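Putative glucoamylase (PDB 4GL3) is a putative glucoamylase, and so probably hydrolyses glycosidic bonds in glucose-containing polysaccharides or oligosaccharides. Local coordinates at residues E298-L303 / G322-T327; T304-D309 / F361-N366. All blocks are in the same frame, centred on the assembly; numbering follows the deposited sequence.

Contact 1: residues E298-L303 / G322-T327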
ATOM      1  N   GLU A 298      -6.691  23.806   4.737  1.00 44.41           N
ATOM      2  CA  GLU A 298      -5.300  23.653   4.315  1.00 47.11           C
ATOM      3  C   GLU A 298      -4.486  22.840   5.302  1.00 43.39           C
ATOM      4  O   GLU A 298      -3.559  22.152   4.907  1.00 48.21           O
ATOM      5  CB  GLU A 298      -4.648  25.033   4.154  1.00 48.60           C
ATOM      6  CG  GLU A 298      -5.290  25.811   3.016  1.00 58.24           C
ATOM      7  CD  GLU A 298      -4.720  27.195   2.850  1.00 74.24           C
ATOM      8  OE1 GLU A 298      -3.641  27.456   3.428  1.00 72.31           O
ATOM      9  OE2 GLU A 298      -5.354  28.007   2.136  1.00 71.22           O
ATOM     10  N   LYS A 299      -4.830  22.943   6.579  1.00 44.70           N
ATOM     11  CA  LYS A 299      -4.103  22.253   7.638  1.00 45.95           C
ATOM     12  C   LYS A 299      -4.685  20.884   7.872  1.00 45.81           C
ATOM     13  O   LYS A 299      -4.062  20.049   8.482  1.00 49.03           O
ATOM     14  CB  LYS A 299      -4.181  23.077   8.924  1.00 51.77           C
ATOM     15  CG  LYS A 299      -3.476  24.411   8.779  1.00 52.49           C
ATOM     16  CD  LYS A 299      -2.919  24.924  10.092  1.00 61.31           C
ATOM     17  CE  LYS A 299      -2.005  26.125   9.860  1.00 68.53           C
ATOM     18  NZ  LYS A 299      -1.017  25.826   8.772  1.00 65.75           N
ATOM     19  N   CYS A 300      -5.886  20.653   7.363  1.00 44.28           N
ATOM     20  CA  CYS A 300      -6.653  19.498   7.736  1.00 42.44           C
ATOM     21  C   CYS A 300      -7.405  18.973   6.510  1.00 41.06           C
ATOM     22  O   CYS A 300      -8.541  19.369   6.238  1.00 39.51           O
ATOM     23  CB  CYS A 300      -7.591  19.910   8.858  1.00 48.24           C
ATOM     24  SG  CYS A 300      -8.408  18.531   9.623  1.00 51.30           S
ATOM     25  N   TRP A 301      -6.709  18.121   5.757  1.00 39.15           N
ATOM     26  CA  TRP A 301      -7.209  17.536   4.513  1.00 36.30           C
ATOM     27  C   TRP A 301      -6.745  16.107   4.397  1.00 34.61           C
ATOM     28  O   TRP A 301      -5.800  15.697   5.082  1.00 32.92           O
ATOM     29  CB  TRP A 301      -6.713  18.314   3.290  1.00 34.93           C
ATOM     30  CG  TRP A 301      -5.218  18.341   3.083  1.00 34.40           C
ATOM     31  CD1 TRP A 301      -4.330  19.196   3.666  1.00 35.93           C
ATOM     32  CD2 TRP A 301      -4.435  17.495   2.207  1.00 32.36           C
ATOM     33  NE1 TRP A 301      -3.048  18.935   3.220  1.00 34.16           N
ATOM     34  CE2 TRP A 301      -3.084  17.896   2.333  1.00 32.92           C
ATOM     35  CE3 TRP A 301      -4.739  16.434   1.356  1.00 33.52           C
ATOM     36  CZ2 TRP A 301      -2.061  17.293   1.624  1.00 32.85           C
ATOM     37  CZ3 TRP A 301      -3.723  15.827   0.670  1.00 32.20           C
ATOM     38  CH2 TRP A 301      -2.398  16.255   0.805  1.00 31.86           C
ATOM     39  N   GLY A 302      -7.426  15.367   3.519  1.00 34.08           N
ATOM     40  CA  GLY A 302      -7.043  14.014   3.151  1.00 32.10           C
ATOM     41  C   GLY A 302      -8.179  13.053   3.423  1.00 34.91           C
ATOM     42  O   GLY A 302      -8.430  12.690   4.578  1.00 30.73           O
ATOM     43  N   LEU A 303      -8.850  12.627   2.350  1.00 32.91           N
ATOM     44  CA  LEU A 303      -9.940  11.641   2.416  1.00 29.97           C
ATOM     45  C   LEU A 303      -9.547  10.306   1.753  1.00 27.87           C
ATOM     46  O   LEU A 303      -9.140  10.254   0.579  1.00 30.81           O
ATOM     47  CB  LEU A 303     -11.192  12.209   1.732  1.00 32.53           C
ATOM     48  CG  LEU A 303     -11.766  13.521   2.276  1.00 37.08           C
ATOM     49  CD1 LEU A 303     -12.902  14.009   1.379  1.00 34.88           C
ATOM     50  CD2 LEU A 303     -12.208  13.364   3.726  1.00 35.79           C
ATOM     51  N   GLY A 322     -17.374  13.300   6.890  1.00 38.67           N
ATOM     52  CA  GLY A 322     -16.822  14.172   7.962  1.00 39.36           C
ATOM     53  C   GLY A 322     -15.535  13.657   8.606  1.00 36.81           C
ATOM     54  O   GLY A 322     -15.060  14.251   9.571  1.00 38.49           O
ATOM     55  N   VAL A 323     -14.990  12.564   8.062  1.00 33.26           N
ATOM     56  CA  VAL A 323     -13.844  11.830   8.602  1.00 31.43           C
ATOM     57  C   VAL A 323     -12.597  12.201   7.775  1.00 32.47           C
ATOM     58  O   VAL A 323     -12.573  12.038   6.559  1.00 32.87           O
ATOM     59  CB  VAL A 323     -14.092  10.294   8.551  1.00 33.67           C
ATOM     60  CG1 VAL A 323     -12.867   9.491   9.029  1.00 30.08           C
ATOM     61  CG2 VAL A 323     -15.363   9.926   9.347  1.00 32.00           C
ATOM     62  N   ILE A 324     -11.606  12.777   8.449  1.00 36.36           N
ATOM     63  CA  ILE A 324     -10.267  13.004   7.893  1.00 35.26           C
ATOM     64  C   ILE A 324      -9.365  11.863   8.390  1.00 32.08           C
ATOM     65  O   ILE A 324      -9.432  11.439   9.557  1.00 33.88           O
ATOM     66  CB  ILE A 324      -9.729  14.414   8.300  1.00 34.70           C
ATOM     67  CG1 ILE A 324     -10.592  15.524   7.680  1.00 40.75           C
ATOM     68  CG2 ILE A 324      -8.241  14.594   7.908  1.00 34.11           C
ATOM     69  CD1 ILE A 324     -10.450  15.798   6.186  1.00 35.54           C
ATOM     70  N   THR A 325      -8.553  11.329   7.491  1.00 31.48           N
ATOM     71  CA  THR A 325      -7.790  10.160   7.753  1.00 28.85           C
ATOM     72  C   THR A 325      -6.284  10.487   7.480  1.00 31.27           C
ATOM     73  O   THR A 325      -5.891  10.726   6.316  1.00 32.29           O
ATOM     74  CB  THR A 325      -8.235   9.027   6.803  1.00 27.64           C
ATOM     75  OG1 THR A 325      -9.627   8.713   6.988  1.00 31.49           O
ATOM     76  CG2 THR A 325      -7.354   7.832   6.986  1.00 26.58           C
ATOM     77  N   PRO A 326      -5.442  10.507   8.547  1.00 33.03           N
ATOM     78  CA  PRO A 326      -4.067  10.985   8.399  1.00 30.84           C
ATOM     79  C   PRO A 326      -3.233  10.318   7.321  1.00 34.28           C
ATOM     80  O   PRO A 326      -2.421  11.009   6.702  1.00 31.14           O
ATOM     81  CB  PRO A 326      -3.465  10.736   9.789  1.00 33.86           C
ATOM     82  CG  PRO A 326      -4.616  11.031  10.702  1.00 32.42           C
ATOM     83  CD  PRO A 326      -5.797  10.389   9.979  1.00 31.89           C
ATOM     84  N   THR A 327      -3.424   9.014   7.075  1.00 28.92           N
ATOM     85  CA  THR A 327      -2.648   8.363   6.044  1.00 26.98           C
ATOM     86  C   THR A 327      -2.837   8.966   4.654  1.00 28.83           C
ATOM     87  O   THR A 327      -1.927   8.849   3.851  1.00 26.22           O
ATOM     88  CB  THR A 327      -2.846   6.841   6.005  1.00 28.21           C
ATOM     89  OG1 THR A 327      -1.810   6.251   5.202  1.00 26.17           O
ATOM     90  CG2 THR A 327      -4.230   6.457   5.428  1.00 27.28           C
TER
HETATM   91  O   HOH W   1      -4.817  13.228   5.877  1.00 31.37           O

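Contact 2: residues T304-D309 / F361-N366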
ATOM      1  N   THR A 304      -9.664   9.230   2.530  1.00 26.11           N
ATOM      2  CA  THR A 304      -9.416   7.880   2.063  1.00 26.07           C
ATOM      3  C   THR A 304     -10.187   6.867   2.949  1.00 26.39           C
ATOM      4  O   THR A 304     -10.799   7.234   3.964  1.00 27.99           O
ATOM      5  CB  THR A 304      -7.918   7.595   2.065  1.00 26.29           C
ATOM      6  OG1 THR A 304      -7.650   6.422   1.307  1.00 30.18           O
ATOM      7  CG2 THR A 304      -7.348   7.418   3.510  1.00 24.81           C
ATOM      8  N   ALA A 305     -10.149   5.599   2.552  1.00 25.23           N
ATOM      9  CA  ALA A 305     -10.770   4.510   3.318  1.00 27.27           C
ATOM     10  C   ALA A 305     -10.153   4.386   4.707  1.00 26.57           C
ATOM     11  O   ALA A 305      -8.914   4.339   4.852  1.00 29.49           O
ATOM     12  CB  ALA A 305     -10.670   3.151   2.571  1.00 22.38           C
ATOM     13  N   SER A 306     -11.011   4.275   5.711  1.00 28.06           N
ATOM     14  CA  SER A 306     -10.547   4.105   7.077  1.00 31.07           C
ATOM     15  C   SER A 306     -11.706   3.831   8.025  1.00 33.80           C
ATOM     16  O   SER A 306     -12.872   3.900   7.623  1.00 29.24           O
ATOM     17  CB  SER A 306      -9.843   5.402   7.509  1.00 29.80           C
ATOM     18  OG  SER A 306     -10.760   6.460   7.680  1.00 29.74           O
ATOM     19  N   ASP A 307     -11.386   3.632   9.311  1.00 29.55           N
ATOM     20  CA  ASP A 307     -12.393   3.673  10.357  1.00 29.18           C
ATOM     21  C   ASP A 307     -13.069   5.053  10.375  1.00 32.37           C
ATOM     22  O   ASP A 307     -12.538   6.053   9.845  1.00 32.20           O
ATOM     23  CB  ASP A 307     -11.778   3.357  11.732  1.00 33.36           C
ATOM     24  CG  ASP A 307     -11.481   1.867  11.943  1.00 35.85           C
ATOM     25  OD1 ASP A 307     -11.821   1.014  11.084  1.00 32.34           O
ATOM     26  OD2 ASP A 307     -10.910   1.550  13.011  1.00 31.87           O
ATOM     27  N   GLY A 308     -14.253   5.086  10.980  1.00 31.45           N
ATOM     28  CA  GLY A 308     -15.069   6.266  11.041  1.00 33.28           C
ATOM     29  C   GLY A 308     -15.996   6.219  12.232  1.00 34.66           C
ATOM     30  O   GLY A 308     -16.254   5.157  12.779  1.00 37.64           O
ATOM     31  N   ASP A 309     -16.508   7.370  12.622  1.00 37.21           N
ATOM     32  CA  ASP A 309     -17.421   7.436  13.751  1.00 42.67           C
ATOM     33  C   ASP A 309     -18.694   6.595  13.554  1.00 45.82           C
ATOM     34  O   ASP A 309     -19.268   6.154  14.526  1.00 45.32           O
ATOM     35  CB  ASP A 309     -17.772   8.877  14.103  1.00 42.88           C
ATOM     36  CG  ASP A 309     -18.331   9.672  12.907  1.00 48.93           C
ATOM     37  OD1 ASP A 309     -17.638   9.800  11.872  1.00 41.50           O
ATOM     38  OD2 ASP A 309     -19.451  10.196  13.026  1.00 50.39           O
ATOM     39  N   PHE A 361       0.013   8.267  14.676  1.00 30.23           N
ATOM     40  CA  PHE A 361      -1.292   8.846  14.467  1.00 31.07           C
ATOM     41  C   PHE A 361      -2.315   7.726  14.415  1.00 30.38           C
ATOM     42  O   PHE A 361      -2.171   6.754  13.658  1.00 29.07           O
ATOM     43  CB  PHE A 361      -1.379   9.655  13.162  1.00 32.54           C
ATOM     44  CG  PHE A 361      -0.465  10.848  13.126  1.00 28.97           C
ATOM     45  CD1 PHE A 361      -0.682  11.934  13.954  1.00 34.99           C
ATOM     46  CD2 PHE A 361       0.628  10.863  12.279  1.00 33.00           C
ATOM     47  CE1 PHE A 361       0.177  13.019  13.937  1.00 34.34           C
ATOM     48  CE2 PHE A 361       1.497  11.957  12.245  1.00 33.15           C
ATOM     49  CZ  PHE A 361       1.258  13.033  13.067  1.00 34.80           C
ATOM     50  N   LYS A 362      -3.383   7.930  15.172  1.00 30.63           N
ATOM     51  CA  LYS A 362      -4.500   7.023  15.137  1.00 31.04           C
ATOM     52  C   LYS A 362      -5.212   7.145  13.770  1.00 32.48           C
ATOM     53  O   LYS A 362      -4.931   8.050  12.943  1.00 29.90           O
ATOM     54  CB  LYS A 362      -5.436   7.311  16.307  1.00 32.88           C
ATOM     55  CG  LYS A 362      -4.859   6.908  17.656  1.00 35.65           C
ATOM     56  CD  LYS A 362      -5.541   7.750  18.744  1.00 38.60           C
ATOM     57  CE  LYS A 362      -4.888   7.612  20.090  1.00 41.95           C
ATOM     58  NZ  LYS A 362      -5.714   8.379  21.037  1.00 42.07           N
ATOM     59  N   ASP A 363      -6.094   6.201  13.499  1.00 32.79           N
ATOM     60  CA  ASP A 363      -6.503   5.948  12.127  1.00 29.86           C
ATOM     61  C   ASP A 363      -7.230   7.077  11.422  1.00 28.75           C
ATOM     62  O   ASP A 363      -7.075   7.233  10.209  1.00 31.34           O
ATOM     63  CB  ASP A 363      -7.396   4.734  12.067  1.00 29.08           C
ATOM     64  CG  ASP A 363      -7.500   4.179  10.666  1.00 31.19           C
ATOM     65  OD1 ASP A 363      -6.432   3.960  10.015  1.00 27.01           O
ATOM     66  OD2 ASP A 363      -8.642   3.910  10.240  1.00 29.87           O
ATOM     67  N   ALA A 364      -8.050   7.809  12.167  1.00 29.96           N
ATOM     68  CA  ALA A 364      -8.962   8.792  11.599  1.00 33.53           C
ATOM     69  C   ALA A 364      -9.597   9.605  12.711  1.00 33.28           C
ATOM     70  O   ALA A 364      -9.556   9.231  13.904  1.00 35.10           O
ATOM     71  CB  ALA A 364     -10.056   8.115  10.742  1.00 29.53           C
ATOM     72  N   PHE A 365     -10.203  10.704  12.310  1.00 30.84           N
ATOM     73  CA  PHE A 365     -10.927  11.573  13.228  1.00 34.72           C
ATOM     74  C   PHE A 365     -12.019  12.344  12.503  1.00 34.76           C
ATOM     75  O   PHE A 365     -11.998  12.511  11.272  1.00 35.90           O
ATOM     76  CB  PHE A 365      -9.997  12.567  13.993  1.00 35.81           C
ATOM     77  CG  PHE A 365      -9.289  13.557  13.094  1.00 36.73           C
ATOM     78  CD1 PHE A 365      -8.100  13.211  12.442  1.00 35.20           C
ATOM     79  CD2 PHE A 365      -9.817  14.828  12.879  1.00 36.27           C
ATOM     80  CE1 PHE A 365      -7.456  14.125  11.617  1.00 35.96           C
ATOM     81  CE2 PHE A 365      -9.194  15.713  12.034  1.00 35.30           C
ATOM     82  CZ  PHE A 365      -8.021  15.364  11.389  1.00 33.47           C
ATOM     83  N   ASN A 366     -12.980  12.795  13.294  1.00 36.57           N
ATOM     84  CA  ASN A 366     -14.114  13.594  12.823  1.00 37.10           C
ATOM     85  C   ASN A 366     -14.326  14.738  13.795  1.00 38.18           C
ATOM     86  O   ASN A 366     -14.927  14.552  14.863  1.00 41.41           O
ATOM     87  CB  ASN A 366     -15.371  12.731  12.730  1.00 35.17           C
ATOM     88  CG  ASN A 366     -16.585  13.492  12.198  1.00 39.38           C
ATOM     89  OD1 ASN A 366     -16.761  14.698  12.449  1.00 38.76           O
ATOM     90  ND2 ASN A 366     -17.434  12.784  11.452  1.00 37.36           N
TER

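Contact 1: residues E298-L303 / G322-T327
Ile324 lies over one face of the peptide unit that joins Trp301 to Gly302. Its CG2 stands 3.9 Å from Trp301 O, and its CD1 sits 4.0 Å from Trp301 CA. The Trp301 indole leaves from the opposite face of this peptide and turns away from 322-327. At the carbonyl edge, water 1 bridges Trp301 O and Thr325 O, 2.8 Å from each of the two. The next carbonyl along is used directly. Thr325 N donates to Gly302 O at 3.2 Å, with an almost straight N-H...O angle of 176°. The backbone angles of Gly302 would jam a CB against Trp301 O, so the position calls for glycine.

The apolar contacts fan out from the Ile324 branches. Its chi1 (-65°) sets CG1 beside the backbone N and CG2 over the peptide, and chi2 (-74°) turns CD1 toward Leu303. Leu303 CD2 meets Ile324 CD1 at 3.9 Å, the two side chains running at a slant to each other. The same CD2 presses on Val323 O at 3.1 Å, a tight approach for a methyl group. On the other side of Ile324, Cys300 SG rests 4.2 Å from Ile324 CG1.

All the touching residues are buried. The contact packs a loop that follows helix 271-288 against the lead-in to helix 326-331. Helix 271-288 and helix 337-349 both pack on the Trp301 indole, and its NE1 is hydrogen-bonded to Tyr339 O. Phe365, on strand 365-366, touches both Cys300 and Ile324.

Contact 2: residues T304-D309 / F361-N366
Asp363 reaches across with its carboxylate and takes a hydrogen bond from Asp307 N. The N to OD2 distance is 2.9 Å, and the donor N lies nearly on the line of the CG-OD2 bond. The Asp363 carboxylate stands anti to its own backbone N (chi1 -162°), which sends it toward 304-309. The same Asp363 OD2 also rests against Ser306 CB at 3.3 Å. Beside it, the Ala364 methyl rests against two oxygens that are bonded to each other, 3.3 Å from Asp307 O and 3.6 Å from Ser306 OG.

A second polar bond closes the far end. Asn366 ND2 donates to Asp309 OD1 at 3.0 Å. It comes from above the carboxylate plane, about 52° out of it, and the amide and carboxylate planes are 83° apart. Asn366 OD1 accepts from Glu369 N, which fixes which way round the amide sits.

Further bonds hold these groups in place. Ser306 OG donates to Asp307 O at 2.8 Å and is also hydrogen-bonded to Thr325 OG1. The Asp307 and Asp363 side chains cross at about a right angle, with the two OD2 atoms 4.3 Å apart. These like charges are probably eased by Arg44, which makes a salt bridge to Asp307 OD2. Ser375 OG bonds to the same oxygen. A bound di(hydroxyethyl)ether lies about 5 Å from the Asp307 side chain.

Each segment carries a short strand of a separate antiparallel pair: the weakly bonded 305-306 with 313-314, and 365-366 with 371-372. Trp371 packs on Asp309, Ala364 and Asn366, so the second hairpin backs the contact.

In the fold
After helix 271-288 the chain runs through 298-303 and straight on into 304-309, so both contacts begin in one continuous stretch. Contact 1 closes the shorter loop: 18 residues lie between its segments, with hairpin 305-306/313-314 among them. Contact 2 closes a 51-residue excursion that takes in helices 326-331, 337-349 and 352-355. The loops cross, because 304-309 falls inside the first and 322-327 inside the second. The contacts also touch: Ile324 N of contact 1 probably bonds to Phe365 O of contact 2, at 2.9 Å. Together they tie two hairpins and the start of helix 326-331 into one cluster. The family belongs to the six-hairpin clan, consistent with the (alpha/alpha)6 barrel of six-hairpin glycosidases.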